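Local atomic coordinates of alkaline phosphatase D (Bacillus subtilis, PDB entry 2YEQ), a protein that hydrolyses phosphate esters, acting as a phosphodiesterase and alkaline phosphatase through an active site that holds iron and calcium ions. Residues Leu143-Leu149 against Phe202-Trp208; Asn269-Val275 against Ala323-Ala329; Val162-Gly166 against Ser412-Gly416. All blocks are in the same frame, centred on the assembly; numbering follows the deposited sequence.

In the fold
Contacts 1 and 2 are pairs of neighbouring parallel strands in two different mixed sheets that pack face to face, the core of a calcineurin-type metallophosphatase fold. Their centres lie about 14 Å apart, and they meet where F147 CZ reaches F273 CD1 at 3.5 Å. Contact 1 closes before contact 2 begins along the chain. Contact 3 joins two loops, about 25 Å between centres from contact 1 and 34 Å from contact 2; in sequence its first loop, 162-166, comes after strand 145-148 and before strand 203-206, and its second, 412-416, follows contact 2. The strands of contact 1 run toward the metal ligands D151, D209 and D210, while S412 bonds to Y154, a ligand of the iron.

Contact 1 (Leu143-Leu149 against Phe202-Trp208); sequences LDLVFHL and FPWVVTW. With EDO (1,2-ethanediol), chain B.
V146 lies beside W204 in a parallel strand pair, 145-148 with 203-206, whose connection through helices 179-190 and 193-201 makes a beta-alpha-beta crossover in one of the two packed sheets of the metallophosphatase fold. From CB outward, the V146 side chain is all contact. CB sits over the five-membered ring of W204, 3.8 Å from its centroid and 9° off the normal, a CH-pi contact. CG1, anti to the backbone N (chi1 171°), continues over the centre of the indole, while CG2 branches the other way and meets F202 CD2 at 3.5 Å. H148, on the same sheet face, brings CD2 to W204 CZ3 at 3.8 Å. Its imidazole is held at both nitrogens, NE2 by Q125 and ND1 by the backbone of G150, and W204 NE1 bonds to A198 O. On the other face F147 lays CD1 against V205 CB, and both side chains touch F265 of strand 263-267. V146 and H148 each spend N and O on the partner strand: V146 N donates to P203 O, V205 N to V146 O at 2.8 Å, H148 N to V205 O and T207 N to H148 O. At the N-terminal end of the pair, L143 CD1 rests over one face of the F202 ring, 3.8 Å from its centroid, and a bound 1,2-ethanediol gives its O2 hydrogen to L143 O at 2.7 Å.

Contact 2 (Asn269-Val275 against Ala323-Ala329); sequences NLASFNV and AHWNVLA
F273 and V327 lie side by side at the middle of a parallel strand pair, 271-275 with 325-329, with F273 CD1 3.6 Å from V327 CB and CE1 against both methyls. This is the tight part. A271, V275 and A329 share that sheet face, which turns to the other sheet, where the F273 ring meets F147; on its own sheet the ring also meets F265 of the adjacent strand 263-267. Regular backbone bonds run beneath: S272 N donates to W325 O almost straight (171°), V327 N to S272 O, N274 N to V327 O and A329 N to N274 O. Toward the partly exposed end, around N269, A323 and H324, the pairing loosens. H324 N still bonds to N269 O at 3.0 Å, but W325 N reaches L270 O only weakly, the angle at hydrogen falling to 122°. Here L270 and A271 form a classic beta bulge opposite Y267 of strand 263-267. The opposite face, under helix 308-320, is polar. One water accepts from N274 ND2 at 3.0 Å, donates to N326 OD1 at 2.8 Å, which also accepts from S321 OG, and bonds to S272 OG, whose hydroxyl also pairs with H264. N274, with CG beside its own backbone N (chi1 -58°), folds ND2 back to V327 O at 3.2 Å. That carbonyl is gripped twice, by N274 N and ND2 from opposite faces of its plane. A leucine in place of N274 would probably leave N317 ND2 without its acceptor OD1, and V327 O and the water each short of one donor. Buried amide and hydroxyl groups here share a water and draw on H264, N317 and S321, so the polar face between sheet and helix 308-320 is knit by hydrogen bonds.

Contact 3 (Val162-Gly166 against Ser412-Gly416); sequences VSKTG and SGGNG
T165 turns OG1 into the position between its backbone N and carbonyl carbon (chi1 53°), which aims the hydroxyl across at N415, while S163 OG swings away from its own N (chi1 161°) and lies beside G413 and G414. The bond that spans the two loops directly runs from N415 N to T165 OG1, 3.0 Å long with 154° at the hydrogen. S163 OG also accepts from T165 N within its own loop, at 3.0 Å, an ST turn. The same residues make a type I beta turn, closed by G166 N to S163 O; the ST turn holds S163 OG in place, while T165 OG1 is held by the bond from N415 N. G414 CA fits against them, 3.2 Å from T165 OG1 and 3.4 Å from S163 OG. A side chain on G414 would point straight into the two oxygens, and its backbone angles also call for glycine. A water fills in beside this seam, accepting from K164 N at 2.7 Å and donating to G413 O at 2.8 Å. The N415 amide passes T165 with ND2 3.8 Å from its CB, yet its polar atoms are taken by the 461-463 region: OD1 accepts from V462 N and ND2 bonds to T463 OG1. Beneath, S412 OG bonds to the hydroxyl of Y154, an iron ligand, and G413 N to H129. The type I turn S163-G166 thus meets a glycine-rich loop whose preceding residue, S412, bonds to an iron ligand, consistent with a loop bordering the metal site.

Contact 1 (Leu143-Leu149 against Phe202-Trp208)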
loop_
_atom_site.group_PDB
_atom_site.type_symbol
_atom_site.label_atom_id
_atom_site.label_comp_id
_atom_site.label_asym_id
_atom_site.label_seq_id
_atom_site.Cartn_x
_atom_site.Cartn_y
_atom_site.Cartn_z
ATOM N N LEU A 143 -2.872 12.312 11.771
ATOM C CA LEU A 143 -1.850 12.050 10.754
ATOM C C LEU A 143 -1.803 13.172 9.763
ATOM O O LEU A 143 -2.831 13.803 9.492
ATOM C CB LEU A 143 -2.180 10.746 10.010
ATOM C CG LEU A 143 -2.514 9.521 10.838
ATOM C CD1 LEU A 143 -3.013 8.403 9.896
ATOM C CD2 LEU A 143 -1.302 9.081 11.689
ATOM N N ASP A 144 -0.623 13.402 9.202
ATOM C CA ASP A 144 -0.441 14.303 8.083
ATOM C C ASP A 144 -0.794 13.628 6.736
ATOM O O ASP A 144 -1.235 14.295 5.812
ATOM C CB ASP A 144 1.003 14.779 8.021
ATOM C CG ASP A 144 1.418 15.590 9.272
ATOM O OD1 ASP A 144 0.808 16.657 9.495
ATOM O OD2 ASP A 144 2.352 15.160 9.995
ATOM N N LEU A 145 -0.560 12.327 6.638
ATOM C CA LEU A 145 -0.945 11.571 5.437
ATOM C C LEU A 145 -0.935 10.081 5.690
ATOM O O LEU A 145 -0.526 9.609 6.762
ATOM C CB LEU A 145 -0.109 11.971 4.209
ATOM C CG LEU A 145 1.416 11.877 4.208
ATOM C CD1 LEU A 145 1.834 10.483 3.904
ATOM C CD2 LEU A 145 1.991 12.798 3.154
ATOM N N VAL A 146 -1.481 9.338 4.729
ATOM C CA VAL A 146 -1.523 7.898 4.755
ATOM C C VAL A 146 -0.897 7.382 3.446
ATOM O O VAL A 146 -1.116 7.976 2.375
ATOM C CB VAL A 146 -2.974 7.384 4.868
ATOM C CG1 VAL A 146 -3.053 5.880 4.670
ATOM C CG2 VAL A 146 -3.550 7.764 6.231
ATOM N N PHE A 147 -0.122 6.299 3.562
ATOM C CA PHE A 147 0.378 5.529 2.411
ATOM C C PHE A 147 -0.319 4.192 2.316
ATOM O O PHE A 147 -0.505 3.496 3.306
ATOM C CB PHE A 147 1.883 5.209 2.560
ATOM C CG PHE A 147 2.773 6.391 2.401
ATOM C CD1 PHE A 147 3.187 6.797 1.156
ATOM C CD2 PHE A 147 3.239 7.087 3.517
ATOM C CE1 PHE A 147 4.018 7.881 1.000
ATOM C CE2 PHE A 147 4.092 8.185 3.365
ATOM C CZ PHE A 147 4.473 8.576 2.107
ATOM N N HIS A 148 -0.725 3.811 1.111
ATOM C CA HIS A 148 -1.149 2.452 0.885
ATOM C C HIS A 148 -0.120 1.799 -0.040
ATOM O O HIS A 148 0.268 2.372 -1.053
ATOM C CB HIS A 148 -2.568 2.382 0.324
ATOM C CG HIS A 148 -3.205 1.052 0.540
ATOM N ND1 HIS A 148 -2.895 -0.048 -0.227
ATOM C CD2 HIS A 148 -4.099 0.632 1.456
ATOM C CE1 HIS A 148 -3.571 -1.090 0.216
ATOM N NE2 HIS A 148 -4.313 -0.705 1.238
ATOM N N LEU A 149 0.341 0.617 0.346
ATOM C CA LEU A 149 1.488 -0.031 -0.309
ATOM C C LEU A 149 1.112 -1.268 -1.128
ATOM O O LEU A 149 2.003 -2.006 -1.572
ATOM C CB LEU A 149 2.534 -0.440 0.725
ATOM C CG LEU A 149 3.092 0.704 1.585
ATOM C CD1 LEU A 149 4.176 0.148 2.534
ATOM C CD2 LEU A 149 3.602 1.863 0.751
ATOM N N PHE A 202 -7.862 11.870 5.795
ATOM C CA PHE A 202 -6.465 12.208 5.451
ATOM C C PHE A 202 -6.202 12.137 3.939
ATOM O O PHE A 202 -6.848 11.373 3.254
ATOM C CB PHE A 202 -5.492 11.187 6.050
ATOM C CG PHE A 202 -5.825 10.719 7.417
ATOM C CD1 PHE A 202 -5.598 11.544 8.519
ATOM C CD2 PHE A 202 -6.273 9.443 7.634
ATOM C CE1 PHE A 202 -5.867 11.107 9.787
ATOM C CE2 PHE A 202 -6.547 8.996 8.918
ATOM C CZ PHE A 202 -6.351 9.851 9.996
ATOM N N PRO A 203 -5.222 12.877 3.446
ATOM C CA PRO A 203 -4.728 12.651 2.083
ATOM C C PRO A 203 -3.944 11.359 2.024
ATOM O O PRO A 203 -3.195 11.064 2.963
ATOM C CB PRO A 203 -3.800 13.831 1.833
ATOM C CG PRO A 203 -3.389 14.289 3.189
ATOM C CD PRO A 203 -4.444 13.906 4.151
ATOM N N TRP A 204 -4.127 10.599 0.937
ATOM C CA TRP A 204 -3.473 9.315 0.740
ATOM C C TRP A 204 -2.483 9.391 -0.433
ATOM O O TRP A 204 -2.726 10.085 -1.442
ATOM C CB TRP A 204 -4.474 8.210 0.440
ATOM C CG TRP A 204 -5.279 7.710 1.605
ATOM C CD1 TRP A 204 -5.839 8.463 2.604
ATOM C CD2 TRP A 204 -5.654 6.353 1.876
ATOM N NE1 TRP A 204 -6.515 7.663 3.469
ATOM C CE2 TRP A 204 -6.432 6.365 3.048
ATOM C CE3 TRP A 204 -5.393 5.123 1.245
ATOM C CZ2 TRP A 204 -6.952 5.217 3.599
ATOM C CZ3 TRP A 204 -5.892 3.993 1.785
ATOM C CH2 TRP A 204 -6.685 4.028 2.947
ATOM N N VAL A 205 -1.376 8.660 -0.279
ATOM C CA VAL A 205 -0.401 8.412 -1.327
ATOM C C VAL A 205 -0.427 6.910 -1.551
ATOM O O VAL A 205 0.026 6.126 -0.711
ATOM C CB VAL A 205 0.997 8.920 -0.949
ATOM C CG1 VAL A 205 2.025 8.684 -2.090
ATOM C CG2 VAL A 205 0.916 10.424 -0.659
ATOM N N VAL A 206 -1.010 6.485 -2.672
ATOM C CA VAL A 206 -1.185 5.060 -2.916
ATOM C C VAL A 206 -0.181 4.543 -3.957
ATOM O O VAL A 206 0.208 5.262 -4.883
ATOM C CB VAL A 206 -2.652 4.758 -3.389
ATOM C CG1 VAL A 206 -3.671 5.189 -2.299
ATOM C CG2 VAL A 206 -2.951 5.484 -4.712
ATOM N N THR A 207 0.211 3.282 -3.791
ATOM C CA THR A 207 0.904 2.533 -4.833
ATOM C C THR A 207 0.428 1.111 -4.746
ATOM O O THR A 207 -0.031 0.683 -3.687
ATOM C CB THR A 207 2.436 2.646 -4.722
ATOM O OG1 THR A 207 3.023 2.003 -5.850
ATOM C CG2 THR A 207 2.971 2.050 -3.360
ATOM N N TRP A 208 0.460 0.380 -5.859
ATOM C CA TRP A 208 -0.196 -0.936 -5.912
ATOM C C TRP A 208 0.835 -2.028 -5.719
ATOM O O TRP A 208 2.024 -1.772 -5.813
ATOM C CB TRP A 208 -0.914 -1.136 -7.263
ATOM C CG TRP A 208 -0.116 -0.812 -8.470
ATOM C CD1 TRP A 208 1.201 -1.094 -8.702
ATOM C CD2 TRP A 208 -0.596 -0.141 -9.642
ATOM N NE1 TRP A 208 1.566 -0.625 -9.949
ATOM C CE2 TRP A 208 0.482 -0.044 -10.544
ATOM C CE3 TRP A 208 -1.842 0.367 -10.022
ATOM C CZ2 TRP A 208 0.361 0.565 -11.789
ATOM C CZ3 TRP A 208 -1.965 0.977 -11.252
ATOM C CH2 TRP A 208 -0.864 1.062 -12.135
HETATM C C1 EDO B . -5.975 15.822 7.787
HETATM O O1 EDO B . -6.591 15.613 6.523
HETATM C C2 EDO B . -4.473 15.661 7.659
HETATM O O2 EDO B . -3.895 16.212 8.847
#

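Contact 2 (Asn269-Val275 against Ala323-Ala329)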
loop_
_atom_site.group_PDB
_atom_site.type_symbol
_atom_site.label_atom_id
_atom_site.label_comp_id
_atom_site.label_asym_id
_atom_site.label_seq_id
_atom_site.Cartn_x
_atom_site.Cartn_y
_atom_site.Cartn_z
ATOM N N ASN A 269 12.106 19.823 4.502
ATOM C CA ASN A 269 13.450 19.255 4.464
ATOM C C ASN A 269 13.569 18.076 5.386
ATOM O O ASN A 269 14.661 17.593 5.638
ATOM C CB ASN A 269 14.494 20.307 4.844
ATOM C CG ASN A 269 14.441 20.695 6.331
ATOM O OD1 ASN A 269 13.608 20.199 7.118
ATOM N ND2 ASN A 269 15.326 21.604 6.717
ATOM N N LEU A 270 12.454 17.618 5.922
ATOM C CA LEU A 270 12.489 16.517 6.854
ATOM C C LEU A 270 12.646 15.144 6.157
ATOM O O LEU A 270 13.395 14.277 6.633
ATOM C CB LEU A 270 11.219 16.530 7.712
ATOM C CG LEU A 270 11.053 15.492 8.820
ATOM C CD1 LEU A 270 12.174 15.563 9.845
ATOM C CD2 LEU A 270 9.662 15.654 9.515
ATOM N N ALA A 271 11.886 14.912 5.091
ATOM C CA ALA A 271 11.863 13.561 4.488
ATOM C C ALA A 271 11.586 13.641 2.994
ATOM O O ALA A 271 10.699 14.393 2.564
ATOM C CB ALA A 271 10.836 12.673 5.176
ATOM N N SER A 272 12.372 12.886 2.230
ATOM C CA SER A 272 12.213 12.732 0.785
ATOM C C SER A 272 11.618 11.337 0.544
ATOM O O SER A 272 12.188 10.337 0.979
ATOM C CB SER A 272 13.574 12.884 0.103
ATOM O OG SER A 272 13.539 12.516 -1.267
ATOM N N PHE A 273 10.451 11.285 -0.103
ATOM C CA PHE A 273 9.692 10.038 -0.260
ATOM C C PHE A 273 9.745 9.598 -1.721
ATOM O O PHE A 273 9.355 10.353 -2.596
ATOM C CB PHE A 273 8.240 10.252 0.129
ATOM C CG PHE A 273 8.025 10.379 1.607
ATOM C CD1 PHE A 273 7.877 9.264 2.387
ATOM C CD2 PHE A 273 7.981 11.631 2.213
ATOM C CE1 PHE A 273 7.680 9.364 3.756
ATOM C CE2 PHE A 273 7.778 11.747 3.589
ATOM C CZ PHE A 273 7.637 10.605 4.359
ATOM N N ASN A 274 10.254 8.401 -1.941
ATOM C CA ASN A 274 10.285 7.767 -3.256
ATOM C C ASN A 274 9.266 6.659 -3.227
ATOM O O ASN A 274 9.483 5.635 -2.589
ATOM C CB ASN A 274 11.680 7.199 -3.524
ATOM C CG ASN A 274 12.762 8.270 -3.447
ATOM O OD1 ASN A 274 12.932 9.069 -4.368
ATOM N ND2 ASN A 274 13.422 8.356 -2.290
ATOM N N VAL A 275 8.143 6.887 -3.903
ATOM C CA VAL A 275 7.071 5.910 -3.993
ATOM C C VAL A 275 7.343 5.029 -5.242
ATOM O O VAL A 275 7.304 5.520 -6.361
ATOM C CB VAL A 275 5.690 6.623 -4.109
ATOM C CG1 VAL A 275 4.587 5.623 -4.167
ATOM C CG2 VAL A 275 5.480 7.591 -2.892
ATOM N N ALA A 323 17.378 16.076 2.394
ATOM C CA ALA A 323 16.424 15.907 3.485
ATOM C C ALA A 323 17.049 15.125 4.611
ATOM O O ALA A 323 18.012 14.417 4.397
ATOM C CB ALA A 323 15.149 15.203 2.993
ATOM N N HIS A 324 16.489 15.244 5.816
ATOM C CA HIS A 324 16.939 14.451 6.970
ATOM C C HIS A 324 16.727 12.956 6.815
ATOM O O HIS A 324 17.440 12.171 7.444
ATOM C CB HIS A 324 16.245 14.897 8.262
ATOM C CG HIS A 324 16.683 16.250 8.732
ATOM N ND1 HIS A 324 17.942 16.485 9.236
ATOM C CD2 HIS A 324 16.047 17.447 8.727
ATOM C CE1 HIS A 324 18.060 17.769 9.536
ATOM N NE2 HIS A 324 16.928 18.376 9.228
ATOM N N TRP A 325 15.734 12.560 6.008
ATOM C CA TRP A 325 15.444 11.150 5.765
ATOM C C TRP A 325 15.145 10.889 4.278
ATOM O O TRP A 325 14.607 11.749 3.570
ATOM C CB TRP A 325 14.244 10.712 6.590
ATOM C CG TRP A 325 14.449 10.844 8.074
ATOM C CD1 TRP A 325 14.082 11.894 8.861
ATOM C CD2 TRP A 325 15.096 9.916 8.924
ATOM N NE1 TRP A 325 14.448 11.666 10.171
ATOM C CE2 TRP A 325 15.073 10.454 10.236
ATOM C CE3 TRP A 325 15.694 8.674 8.714
ATOM C CZ2 TRP A 325 15.635 9.793 11.315
ATOM C CZ3 TRP A 325 16.227 8.019 9.772
ATOM C CH2 TRP A 325 16.199 8.574 11.071
ATOM N N ASN A 326 15.520 9.703 3.822
ATOM C CA ASN A 326 15.238 9.246 2.446
ATOM C C ASN A 326 14.412 8.000 2.599
ATOM O O ASN A 326 14.804 7.082 3.305
ATOM C CB ASN A 326 16.537 8.941 1.717
ATOM C CG ASN A 326 17.283 10.173 1.355
ATOM O OD1 ASN A 326 16.789 10.997 0.597
ATOM N ND2 ASN A 326 18.503 10.320 1.890
ATOM N N VAL A 327 13.220 7.997 2.011
ATOM C CA VAL A 327 12.245 6.935 2.279
ATOM C C VAL A 327 11.911 6.225 0.964
ATOM O O VAL A 327 11.743 6.890 -0.054
ATOM C CB VAL A 327 10.970 7.511 2.912
ATOM C CG1 VAL A 327 9.950 6.390 3.278
ATOM C CG2 VAL A 327 11.338 8.344 4.178
ATOM N N LEU A 328 11.901 4.897 1.014
ATOM C CA LEU A 328 11.401 4.053 -0.070
ATOM C C LEU A 328 10.046 3.480 0.348
ATOM O O LEU A 328 9.963 2.596 1.168
ATOM C CB LEU A 328 12.374 2.907 -0.376
ATOM C CG LEU A 328 13.819 3.207 -0.775
ATOM C CD1 LEU A 328 14.473 1.925 -1.395
ATOM C CD2 LEU A 328 13.869 4.395 -1.671
ATOM N N ALA A 329 8.983 4.034 -0.192
ATOM C CA ALA A 329 7.640 3.536 0.088
ATOM C C ALA A 329 7.345 2.531 -1.014
ATOM O O ALA A 329 7.124 2.930 -2.153
ATOM C CB ALA A 329 6.652 4.668 0.028
HETATM O O HOH W 1 15.255 10.625 -1.740
#

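Contact 3 (Val162-Gly166 against Ser412-Gly416)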
loop_
_atom_site.group_PDB
_atom_site.type_symbol
_atom_site.label_atom_id
_atom_site.label_comp_id
_atom_site.label_asym_id
_atom_site.label_seq_id
_atom_site.Cartn_x
_atom_site.Cartn_y
_atom_site.Cartn_z
ATOM N N VAL A 162 -8.813 -18.592 0.873
ATOM C CA VAL A 162 -9.551 -18.790 2.104
ATOM C C VAL A 162 -8.635 -18.646 3.323
ATOM O O VAL A 162 -7.586 -19.281 3.428
ATOM C CB VAL A 162 -10.281 -20.126 2.108
ATOM C CG1 VAL A 162 -11.017 -20.359 3.473
ATOM C CG2 VAL A 162 -11.280 -20.160 0.905
ATOM N N SER A 163 -9.041 -17.765 4.232
ATOM C CA SER A 163 -8.284 -17.496 5.441
ATOM C C SER A 163 -8.329 -18.701 6.383
ATOM O O SER A 163 -9.341 -19.388 6.468
ATOM C CB SER A 163 -8.868 -16.258 6.138
ATOM O OG SER A 163 -8.493 -16.201 7.483
ATOM N N LYS A 164 -7.247 -18.910 7.130
ATOM C CA LYS A 164 -7.239 -19.898 8.209
ATOM C C LYS A 164 -8.345 -19.679 9.225
ATOM O O LYS A 164 -8.829 -20.650 9.796
ATOM C CB LYS A 164 -5.904 -19.906 8.952
ATOM C CG LYS A 164 -4.924 -20.951 8.422
ATOM C CD LYS A 164 -5.315 -22.381 8.818
ATOM C CE LYS A 164 -5.437 -23.305 7.601
ATOM N NZ LYS A 164 -4.162 -23.419 6.848
ATOM N N THR A 165 -8.763 -18.426 9.450
ATOM C CA THR A 165 -9.837 -18.160 10.417
ATOM C C THR A 165 -11.216 -17.939 9.766
ATOM O O THR A 165 -12.157 -17.533 10.438
ATOM C CB THR A 165 -9.448 -17.022 11.404
ATOM O OG1 THR A 165 -9.032 -15.849 10.692
ATOM C CG2 THR A 165 -8.316 -17.485 12.304
ATOM N N GLY A 166 -11.335 -18.241 8.462
ATOM C CA GLY A 166 -12.626 -18.252 7.781
ATOM C C GLY A 166 -12.852 -17.034 6.924
ATOM O O GLY A 166 -12.419 -15.927 7.264
ATOM N N SER A 412 -5.743 -9.389 5.464
ATOM C CA SER A 412 -5.370 -10.629 4.746
ATOM C C SER A 412 -4.721 -11.599 5.702
ATOM O O SER A 412 -3.817 -11.226 6.464
ATOM C CB SER A 412 -4.416 -10.339 3.585
ATOM O OG SER A 412 -4.956 -9.357 2.743
ATOM N N GLY A 413 -5.252 -12.817 5.711
ATOM C CA GLY A 413 -4.737 -13.892 6.544
ATOM C C GLY A 413 -5.550 -14.167 7.787
ATOM O O GLY A 413 -5.414 -15.222 8.398
ATOM N N GLY A 414 -6.438 -13.247 8.154
ATOM C CA GLY A 414 -7.344 -13.517 9.269
ATOM C C GLY A 414 -6.766 -13.079 10.609
ATOM O O GLY A 414 -5.925 -12.178 10.671
ATOM N N ASN A 415 -7.194 -13.718 11.690
ATOM C CA ASN A 415 -6.926 -13.172 13.020
ATOM C C ASN A 415 -5.469 -13.246 13.446
ATOM O O ASN A 415 -4.965 -12.348 14.155
ATOM C CB ASN A 415 -7.809 -13.848 14.063
ATOM C CG ASN A 415 -9.277 -13.581 13.843
ATOM O OD1 ASN A 415 -9.663 -12.531 13.296
ATOM N ND2 ASN A 415 -10.109 -14.526 14.259
ATOM N N GLY A 416 -4.791 -14.309 13.026
ATOM C CA GLY A 416 -3.362 -14.420 13.280
ATOM C C GLY A 416 -3.064 -14.649 14.758
ATOM O O GLY A 416 -3.886 -15.213 15.504
HETATM O O HOH W 2 -4.945 -17.525 6.866
#